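Local coordinates for protein Isomerase/lactonizing enzyme (Agrobacterium fabrum str. C58, PDB 2NQL) that is of unknown function but belongs to the enolase superfamily, joining a mandelate racemase/muconate lactonizing enzyme-type N-terminal domain to a TIM-barrel domain that holds a sodium ion, at residues F11-P16 and R351-G356; F323-L328 and P371-R376; N83-G88 and D107-R112. All coordinates share one frame; numbering follows the deposited sequence.

Contact 1 (F11-P16 and R351-G356)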
loop_
_atom_site.group_PDB
_atom_site.type_symbol
_atom_site.label_atom_id
_atom_site.label_comp_id
_atom_site.label_asym_id
_atom_site.label_seq_id
_atom_site.Cartn_x
_atom_site.Cartn_y
_atom_site.Cartn_z
ATOM N N PHE A 11 -11.901 -12.931 11.874
ATOM C CA PHE A 11 -12.414 -12.430 13.147
ATOM C C PHE A 11 -11.649 -11.190 13.562
ATOM O O PHE A 11 -10.523 -10.968 13.119
ATOM C CB PHE A 11 -12.217 -13.438 14.281
ATOM C CG PHE A 11 -12.836 -14.777 14.027
ATOM C CD1 PHE A 11 -14.151 -15.032 14.415
ATOM C CD2 PHE A 11 -12.080 -15.800 13.460
ATOM C CE1 PHE A 11 -14.723 -16.304 14.205
ATOM C CE2 PHE A 11 -12.653 -17.076 13.231
ATOM C CZ PHE A 11 -13.968 -17.312 13.609
ATOM N N THR A 12 -12.275 -10.388 14.421
ATOM C CA THR A 12 -11.521 -9.412 15.216
ATOM C C THR A 12 -11.540 -9.830 16.686
ATOM O O THR A 12 -12.458 -10.508 17.149
ATOM C CB THR A 12 -12.091 -7.989 15.112
ATOM O OG1 THR A 12 -13.498 -8.022 15.386
ATOM C CG2 THR A 12 -11.841 -7.451 13.698
ATOM N N LEU A 13 -10.484 -9.450 17.376
ATOM C CA LEU A 13 -10.448 -9.495 18.853
ATOM C C LEU A 13 -10.199 -8.067 19.308
ATOM O O LEU A 13 -9.178 -7.473 18.965
ATOM C CB LEU A 13 -9.331 -10.447 19.309
ATOM C CG LEU A 13 -8.996 -10.510 20.823
ATOM C CD1 LEU A 13 -10.260 -10.689 21.616
ATOM C CD2 LEU A 13 -8.016 -11.669 21.124
ATOM N N THR A 14 -11.145 -7.525 20.068
ATOM C CA THR A 14 -11.082 -6.144 20.522
ATOM C C THR A 14 -11.155 -6.181 22.041
ATOM O O THR A 14 -12.016 -6.856 22.596
ATOM C CB THR A 14 -12.292 -5.311 20.016
ATOM O OG1 THR A 14 -12.444 -5.496 18.602
ATOM C CG2 THR A 14 -12.076 -3.823 20.282
ATOM N N GLN A 15 -10.237 -5.471 22.691
ATOM C CA GLN A 15 -10.238 -5.341 24.151
ATOM C C GLN A 15 -9.810 -3.933 24.553
ATOM O O GLN A 15 -9.072 -3.249 23.810
ATOM C CB GLN A 15 -9.251 -6.328 24.773
ATOM C CG GLN A 15 -9.641 -7.814 24.633
ATOM C CD GLN A 15 -9.076 -8.642 25.747
ATOM O OE1 GLN A 15 -7.881 -8.937 25.771
ATOM N NE2 GLN A 15 -9.914 -8.993 26.695
ATOM N N PRO A 16 -10.218 -3.508 25.766
ATOM C CA PRO A 16 -9.688 -2.239 26.311
ATOM C C PRO A 16 -8.170 -2.243 26.397
ATOM O O PRO A 16 -7.568 -3.286 26.650
ATOM C CB PRO A 16 -10.278 -2.207 27.734
ATOM C CG PRO A 16 -11.528 -3.006 27.652
ATOM C CD PRO A 16 -11.162 -4.156 26.711
ATOM N N ARG A 351 -1.109 -13.668 27.840
ATOM C CA ARG A 351 -0.863 -15.090 28.142
ATOM C C ARG A 351 -2.193 -15.861 28.243
ATOM O O ARG A 351 -2.298 -17.001 27.788
ATOM C CB ARG A 351 -0.068 -15.255 29.450
ATOM C CG ARG A 351 1.431 -15.051 29.305
ATOM C CD ARG A 351 2.173 -15.678 30.503
ATOM N NE ARG A 351 3.627 -15.463 30.482
ATOM C CZ ARG A 351 4.199 -14.403 31.031
ATOM N NH1 ARG A 351 3.428 -13.488 31.601
ATOM N NH2 ARG A 351 5.520 -14.236 31.010
ATOM N N ARG A 352 -3.199 -15.199 28.824
ATOM C CA ARG A 352 -4.537 -15.741 29.002
ATOM C C ARG A 352 -5.253 -15.992 27.683
ATOM O O ARG A 352 -6.203 -16.762 27.636
ATOM C CB ARG A 352 -5.388 -14.757 29.800
ATOM C CG ARG A 352 -5.409 -15.064 31.249
ATOM C CD ARG A 352 -5.986 -13.918 32.044
ATOM N NE ARG A 352 -5.049 -13.564 33.109
ATOM C CZ ARG A 352 -4.311 -12.455 33.118
ATOM N NH1 ARG A 352 -3.470 -12.239 34.121
ATOM N NH2 ARG A 352 -4.403 -11.564 32.124
ATOM N N LEU A 353 -4.798 -15.308 26.639
ATOM C CA LEU A 353 -5.463 -15.348 25.344
ATOM C C LEU A 353 -4.933 -16.487 24.482
ATOM O O LEU A 353 -5.435 -16.728 23.379
ATOM C CB LEU A 353 -5.302 -13.996 24.637
ATOM C CG LEU A 353 -6.082 -12.801 25.237
ATOM C CD1 LEU A 353 -5.894 -11.542 24.384
ATOM C CD2 LEU A 353 -7.564 -13.096 25.440
ATOM N N LEU A 354 -3.917 -17.196 24.985
ATOM C CA LEU A 354 -3.232 -18.211 24.189
ATOM C C LEU A 354 -3.098 -19.551 24.898
ATOM O O LEU A 354 -2.816 -19.597 26.111
ATOM C CB LEU A 354 -1.814 -17.739 23.883
ATOM C CG LEU A 354 -1.659 -16.482 23.030
ATOM C CD1 LEU A 354 -0.205 -16.098 23.053
ATOM C CD2 LEU A 354 -2.118 -16.799 21.607
ATOM N N ASP A 355 -3.247 -20.627 24.136
ATOM C CA ASP A 355 -2.687 -21.961 24.510
ATOM C C ASP A 355 -1.330 -22.158 23.827
ATOM O O ASP A 355 -1.197 -21.928 22.619
ATOM C CB ASP A 355 -3.612 -23.106 24.043
ATOM C CG ASP A 355 -4.965 -23.099 24.726
ATOM O OD1 ASP A 355 -5.053 -22.639 25.888
ATOM O OD2 ASP A 355 -5.948 -23.566 24.095
ATOM N N GLY A 356 -0.324 -22.598 24.580
ATOM C CA GLY A 356 1.036 -22.725 24.045
ATOM C C GLY A 356 2.099 -22.024 24.867
ATOM O O GLY A 356 1.909 -20.901 25.313
#
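Leu353 points its side chain at one face of strand 5-15 and is met there by two residues, Leu13 and Gln15, that stand two positions apart on the strand. The two leucines reach toward each other tip to tip, with CD2 of Leu13 lying 3.9 Å from CD1 of Leu353. Two torsions make this long reach possible, for the backbones are well apart: the CA atoms of Leu13 and Leu353 are separated by 10.1 Å. In Leu13, CG stands opposite the backbone N (chi1 172°), which swings the branch out from the strand; in Leu353, CD1 continues the line of the chain beyond CB (chi2 -177°) and becomes the leading methyl. Gln15 and Leu353 come at each other from opposite directions, the amide end of Gln15 leading. Its OE1 sits 3.6 Å from Leu353 CD1 and 4.2 Å from Leu353 CD2, so the carbonyl oxygen faces both methyls, while NE2 lies farther from the leucine. Leu353 CD1 is thus shared between a methyl and an amide oxygen.

Strand 5-15 belongs to the antiparallel sheet of the N-terminal part, bonded to strand 50-59 on one side and strand 386-387 on the other. Leu353 just precedes strand 354-355, which pairs with strand 376-377 in the barrel part of the chain. Helix 379-384 fills in beside the contact, with Leu384 against Leu13 and Gln15 and Ala381 against Leu353.

No hydrogen bond crosses between 11-16 and 351-356, and only 112 Å² is buried. The approach of Gln15 OE1 to the methyls is van der Waals contact, so these two segments meet by packing alone, with an amide oxygen set against methyls.

Contact 2 (F323-L328 and P371-R376)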
loop_
_atom_site.group_PDB
_atom_site.type_symbol
_atom_site.label_atom_id
_atom_site.label_comp_id
_atom_site.label_asym_id
_atom_site.label_seq_id
_atom_site.Cartn_x
_atom_site.Cartn_y
_atom_site.Cartn_z
ATOM N N PHE A 323 0.604 -13.547 15.564
ATOM C CA PHE A 323 1.722 -13.036 14.781
ATOM C C PHE A 323 3.038 -12.855 15.535
ATOM O O PHE A 323 4.098 -12.958 14.937
ATOM C CB PHE A 323 1.376 -11.871 13.833
ATOM C CG PHE A 323 0.979 -10.568 14.518
ATOM C CD1 PHE A 323 1.897 -9.808 15.251
ATOM C CD2 PHE A 323 -0.298 -10.055 14.332
ATOM C CE1 PHE A 323 1.516 -8.570 15.831
ATOM C CE2 PHE A 323 -0.703 -8.836 14.908
ATOM C CZ PHE A 323 0.210 -8.089 15.651
ATOM N N LEU A 324 2.972 -12.635 16.845
ATOM C CA LEU A 324 4.223 -12.614 17.608
ATOM C C LEU A 324 4.885 -14.008 17.604
ATOM O O LEU A 324 6.084 -14.117 17.391
ATOM C CB LEU A 324 3.997 -12.133 19.042
ATOM C CG LEU A 324 5.276 -12.120 19.896
ATOM C CD1 LEU A 324 6.332 -11.203 19.313
ATOM C CD2 LEU A 324 4.908 -11.710 21.329
ATOM N N ALA A 325 4.100 -15.053 17.835
ATOM C CA ALA A 325 4.625 -16.408 17.796
ATOM C C ALA A 325 5.230 -16.721 16.431
ATOM O O ALA A 325 6.326 -17.273 16.354
ATOM C CB ALA A 325 3.567 -17.406 18.142
ATOM N N ALA A 326 4.527 -16.324 15.365
ATOM C CA ALA A 326 5.093 -16.371 14.003
ATOM C C ALA A 326 6.422 -15.634 13.877
ATOM O O ALA A 326 7.367 -16.181 13.295
ATOM C CB ALA A 326 4.063 -15.858 12.985
ATOM N N SER A 327 6.511 -14.415 14.436
ATOM C CA SER A 327 7.753 -13.644 14.429
ATOM C C SER A 327 8.885 -14.442 15.098
ATOM O O SER A 327 9.987 -14.496 14.561
ATOM C CB SER A 327 7.602 -12.278 15.127
ATOM O OG SER A 327 8.764 -11.476 14.900
ATOM N N LEU A 328 8.609 -15.028 16.261
ATOM C CA LEU A 328 9.630 -15.806 16.974
ATOM C C LEU A 328 10.097 -17.002 16.135
ATOM O O LEU A 328 11.304 -17.197 15.981
ATOM C CB LEU A 328 9.123 -16.274 18.355
ATOM C CG LEU A 328 8.598 -15.223 19.334
ATOM C CD1 LEU A 328 8.388 -15.881 20.686
ATOM C CD2 LEU A 328 9.527 -14.011 19.453
ATOM N N PRO A 371 4.154 -28.449 17.123
ATOM C CA PRO A 371 4.240 -28.288 15.661
ATOM C C PRO A 371 3.460 -27.080 15.166
ATOM O O PRO A 371 2.587 -26.595 15.871
ATOM C CB PRO A 371 3.583 -29.553 15.131
ATOM C CG PRO A 371 2.682 -29.993 16.213
ATOM C CD PRO A 371 3.379 -29.642 17.494
ATOM N N GLY A 372 3.769 -26.628 13.951
ATOM C CA GLY A 372 3.196 -25.396 13.403
ATOM C C GLY A 372 3.669 -24.183 14.187
ATOM O O GLY A 372 4.849 -24.043 14.552
ATOM N N LEU A 373 2.718 -23.302 14.444
ATOM C CA LEU A 373 2.974 -22.063 15.143
ATOM C C LEU A 373 3.364 -22.321 16.610
ATOM O O LEU A 373 4.197 -21.594 17.177
ATOM C CB LEU A 373 1.700 -21.228 15.040
ATOM C CG LEU A 373 1.728 -19.749 15.341
ATOM C CD1 LEU A 373 2.630 -19.037 14.364
ATOM C CD2 LEU A 373 0.281 -19.250 15.264
ATOM N N GLY A 374 2.756 -23.350 17.210
ATOM C CA GLY A 374 3.021 -23.717 18.609
ATOM C C GLY A 374 2.117 -22.996 19.605
ATOM O O GLY A 374 2.201 -23.237 20.819
ATOM N N VAL A 375 1.278 -22.073 19.108
ATOM C CA VAL A 375 0.272 -21.414 19.941
ATOM C C VAL A 375 -1.032 -21.373 19.166
ATOM O O VAL A 375 -1.018 -21.530 17.947
ATOM C CB VAL A 375 0.669 -19.953 20.416
ATOM C CG1 VAL A 375 2.057 -19.918 21.124
ATOM C CG2 VAL A 375 0.624 -18.948 19.258
ATOM N N ARG A 376 -2.136 -21.161 19.881
ATOM C CA ARG A 376 -3.461 -20.906 19.269
ATOM C C ARG A 376 -4.260 -20.048 20.261
ATOM O O ARG A 376 -3.881 -19.958 21.440
ATOM C CB ARG A 376 -4.180 -22.236 19.014
ATOM C CG ARG A 376 -4.523 -22.976 20.304
ATOM C CD ARG A 376 -5.414 -24.155 20.066
ATOM N NE ARG A 376 -5.900 -24.727 21.327
ATOM C CZ ARG A 376 -6.428 -25.938 21.434
ATOM N NH1 ARG A 376 -6.532 -26.711 20.354
ATOM N NH2 ARG A 376 -6.841 -26.371 22.620
#
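Leu373 leans across from its loop onto Ala325 and Ala326, two neighbouring residues of helix 322-331. Its CB leaves the loop without touching the helix. A chi1 of -164° then carries the chain toward the helix, and Leu373 CG comes to 4.1 Å from Ala325 CB. From CG the branches part. One methyl, Leu373 CD1, rests against the helix backbone at Ala326, 3.5 Å from Ala326 N. The same Leu373 CD1 also touches the alanine methyl, at 3.7 Å from Ala326 CB. The other branch turns to its own segment, where Leu373 CD2 packs 4.0 Å from Val375 CG2.

The helix is one of those surrounding the TIM barrel, set in the chain between the parallel strands 311-312 and 340-342, and the small alanines let the loop after strand 364-366 come close to it. That loop is shaped by a type II' turn from Pro371 to Gly374, in which Gly372 takes a positive phi of 66°. The backbone of Leu373 is held as well, its N hydrogen-bonded to Asp132 OD1 and its O to Gln329 NE2, and Ile128 of helix 117-138 touches both Leu373 and Ala326.

Ala325, whose CB points toward the loop, receives a second group: Val375 CG2 lies 3.5 Å from Ala325 CB, close beside the leucine branch.

Contact 3 (N83-G88 and D107-R112). With SO4 (sulfate ion), chain L.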
loop_
_atom_site.group_PDB
_atom_site.type_symbol
_atom_site.label_atom_id
_atom_site.label_comp_id
_atom_site.label_asym_id
_atom_site.label_seq_id
_atom_site.Cartn_x
_atom_site.Cartn_y
_atom_site.Cartn_z
ATOM N N ASN A 83 -12.510 -12.014 2.646
ATOM C CA ASN A 83 -13.829 -12.607 2.365
ATOM C C ASN A 83 -14.248 -12.473 0.883
ATOM O O ASN A 83 -14.823 -13.418 0.305
ATOM C CB ASN A 83 -14.922 -12.015 3.247
ATOM C CG ASN A 83 -14.780 -12.455 4.710
ATOM O OD1 ASN A 83 -14.451 -13.615 4.994
ATOM N ND2 ASN A 83 -15.011 -11.525 5.628
ATOM N N ASP A 84 -13.958 -11.318 0.290
ATOM C CA ASP A 84 -14.398 -11.066 -1.101
ATOM C C ASP A 84 -13.489 -11.727 -2.121
ATOM O O ASP A 84 -13.964 -12.258 -3.128
ATOM C CB ASP A 84 -14.494 -9.559 -1.416
ATOM C CG ASP A 84 -14.952 -9.294 -2.875
ATOM O OD1 ASP A 84 -16.081 -9.667 -3.220
ATOM O OD2 ASP A 84 -14.155 -8.760 -3.664
ATOM N N LEU A 85 -12.185 -11.656 -1.875
ATOM C CA LEU A 85 -11.183 -11.984 -2.874
ATOM C C LEU A 85 -10.279 -13.149 -2.496
ATOM O O LEU A 85 -10.156 -14.113 -3.249
ATOM C CB LEU A 85 -10.328 -10.758 -3.223
ATOM C CG LEU A 85 -9.083 -10.999 -4.098
ATOM C CD1 LEU A 85 -9.439 -11.410 -5.559
ATOM C CD2 LEU A 85 -8.080 -9.825 -4.074
ATOM N N LEU A 86 -9.603 -13.056 -1.353
ATOM C CA LEU A 86 -8.400 -13.874 -1.185
ATOM C C LEU A 86 -8.722 -15.304 -0.751
ATOM O O LEU A 86 -8.053 -16.245 -1.174
ATOM C CB LEU A 86 -7.444 -13.220 -0.182
ATOM C CG LEU A 86 -6.850 -11.892 -0.607
ATOM C CD1 LEU A 86 -6.303 -11.173 0.642
ATOM C CD2 LEU A 86 -5.732 -12.125 -1.646
ATOM N N ALA A 87 -9.748 -15.458 0.087
ATOM C CA ALA A 87 -10.131 -16.780 0.601
ATOM C C ALA A 87 -10.433 -17.751 -0.547
ATOM O O ALA A 87 -10.049 -18.903 -0.495
ATOM C CB ALA A 87 -11.314 -16.699 1.509
ATOM N N GLY A 88 -11.112 -17.255 -1.574
ATOM C CA GLY A 88 -11.471 -18.069 -2.747
ATOM C C GLY A 88 -10.285 -18.671 -3.468
ATOM O O GLY A 88 -10.411 -19.742 -4.076
ATOM N N ASP A 107 0.796 -11.750 -6.523
ATOM C CA ASP A 107 0.710 -11.492 -7.975
ATOM C C ASP A 107 -0.650 -11.022 -8.495
ATOM O O ASP A 107 -0.695 -10.355 -9.532
ATOM C CB ASP A 107 1.138 -12.743 -8.748
ATOM C CG ASP A 107 2.621 -12.942 -8.741
ATOM O OD1 ASP A 107 3.356 -12.063 -8.240
ATOM O OD2 ASP A 107 3.063 -13.995 -9.238
ATOM N N MET A 108 -1.741 -11.353 -7.797
ATOM C CA MET A 108 -3.093 -10.996 -8.254
ATOM C C MET A 108 -3.282 -9.482 -8.407
ATOM O O MET A 108 -4.012 -9.042 -9.288
ATOM C CB MET A 108 -4.196 -11.558 -7.358
ATOM C CG MET A 108 -4.308 -13.090 -7.339
ATOM S SD MET A 108 -5.933 -13.650 -6.882
ATOM C CE MET A 108 -5.930 -13.194 -5.120
ATOM N N MET A 109 -2.625 -8.693 -7.546
ATOM C CA MET A 109 -2.905 -7.272 -7.466
ATOM C C MET A 109 -1.674 -6.393 -7.579
ATOM O O MET A 109 -1.784 -5.178 -7.527
ATOM C CB MET A 109 -3.687 -6.954 -6.172
ATOM C CG MET A 109 -5.130 -7.510 -6.148
ATOM S SD MET A 109 -6.246 -6.781 -7.388
ATOM C CE MET A 109 -6.813 -5.331 -6.495
ATOM N N ARG A 110 -0.495 -6.995 -7.736
ATOM C CA ARG A 110 0.730 -6.215 -7.716
ATOM C C ARG A 110 0.809 -5.143 -8.804
ATOM O O ARG A 110 1.225 -4.024 -8.518
ATOM C CB ARG A 110 2.001 -7.080 -7.619
ATOM C CG ARG A 110 2.524 -7.667 -8.917
ATOM C CD ARG A 110 3.603 -8.744 -8.707
ATOM N NE ARG A 110 4.967 -8.226 -8.560
ATOM C CZ ARG A 110 6.081 -8.940 -8.788
ATOM N NH1 ARG A 110 6.000 -10.202 -9.191
ATOM N NH2 ARG A 110 7.282 -8.391 -8.642
ATOM N N VAL A 111 0.377 -5.466 -10.014
ATOM C CA VAL A 111 0.528 -4.505 -11.129
ATOM C C VAL A 111 -0.377 -3.277 -10.982
ATOM O O VAL A 111 -0.175 -2.279 -11.657
ATOM C CB VAL A 111 0.325 -5.151 -12.519
ATOM C CG1 VAL A 111 1.319 -6.321 -12.708
ATOM C CG2 VAL A 111 -1.168 -5.559 -12.752
ATOM N N ARG A 112 -1.379 -3.374 -10.112
ATOM C CA ARG A 112 -2.246 -2.250 -9.823
ATOM C C ARG A 112 -1.775 -1.452 -8.594
ATOM O O ARG A 112 -2.440 -0.493 -8.195
ATOM C CB ARG A 112 -3.693 -2.728 -9.633
ATOM C CG ARG A 112 -4.306 -3.420 -10.877
ATOM C CD ARG A 112 -5.815 -3.513 -10.801
ATOM N NE ARG A 112 -6.383 -4.293 -11.917
ATOM C CZ ARG A 112 -6.557 -5.618 -11.937
ATOM N NH1 ARG A 112 -6.210 -6.384 -10.884
ATOM N NH2 ARG A 112 -7.078 -6.196 -13.035
HETATM S S SO4 L . -6.690 -1.086 -14.704
HETATM O O1 SO4 L . -5.757 -1.747 -15.600
HETATM O O2 SO4 L . -6.093 0.104 -14.117
HETATM O O3 SO4 L . -7.842 -0.658 -15.483
HETATM O O4 SO4 L . -7.145 -2.044 -13.724
#
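Two consecutive leucines, Leu85 and Leu86, both meet the terminal methyl of Met108 at a place where helix 75-90 widens into a pi-type turn, residues 83-86. The contact joins this helix to the end of helix 98-109 within the N-terminal capping domain of the enolase superfamily, where helices follow an antiparallel sheet. Met108 bends at its last torsion (chi3 -71°), bringing CE up to the leucines. Leu86 crosses it obliquely, with Leu86 CD2 3.6 Å from Met108 CE. Leu85 comes tip to tip instead, Leu85 CD1 lying 4.0 Å from Met108 CE. The other methyl of Leu85, CD2, lies 4.3 Å from CG of Met109, so Leu85 bridges two neighbouring methionines. No hydrogen bond links the two segments; 149 Å² of mostly hydrocarbon surface is buried between them.

The polar groups of 107-112 look to other partners. Arg110 makes a weak salt bridge with Asp107, NH1 to OD1 at 3.4 Å, and a further one through NE to Glu246 of the second subunit. Met108 and Met109 also pack on Val38 and Val45 of that subunit, which places the contact at the dimer interface. A sulfate ion, probably from the crystallisation liquor, is hydrogen-bonded to Thr317 OG1 and Tyr70 OH of the second subunit. From this chain, Arg112 NE donates to sulfate O4 at 3.0 Å, with an N-H...O angle of 152°, the oxygen lying at the edge of the guanidinium, in its plane.

In the fold
No contact has a hydrogen bond between its segments. Contacts 2 and 3 are purely apolar between side chains, whereas contact 1 also sets an amide oxygen against a methyl. All three meet through buried residues, except that Gln15 of contact 1 is partly exposed. Contact 2 is nearest the middle of the chain, inside the barrel domain; contact 1 ties the N-terminal sheet to the barrel part; contact 3 is buried under the second subunit at the chain's outer edge, amid salt bridges and hydrogen bonds to that subunit. Contacts 1 and 2 touch: strands 354-355 and 376-377 pair, and Asp355 OD2 meets Arg376 NE in a salt bridge of 3.0 Å. Contact 3 stands apart, its centre about 28 Å from that of contact 1.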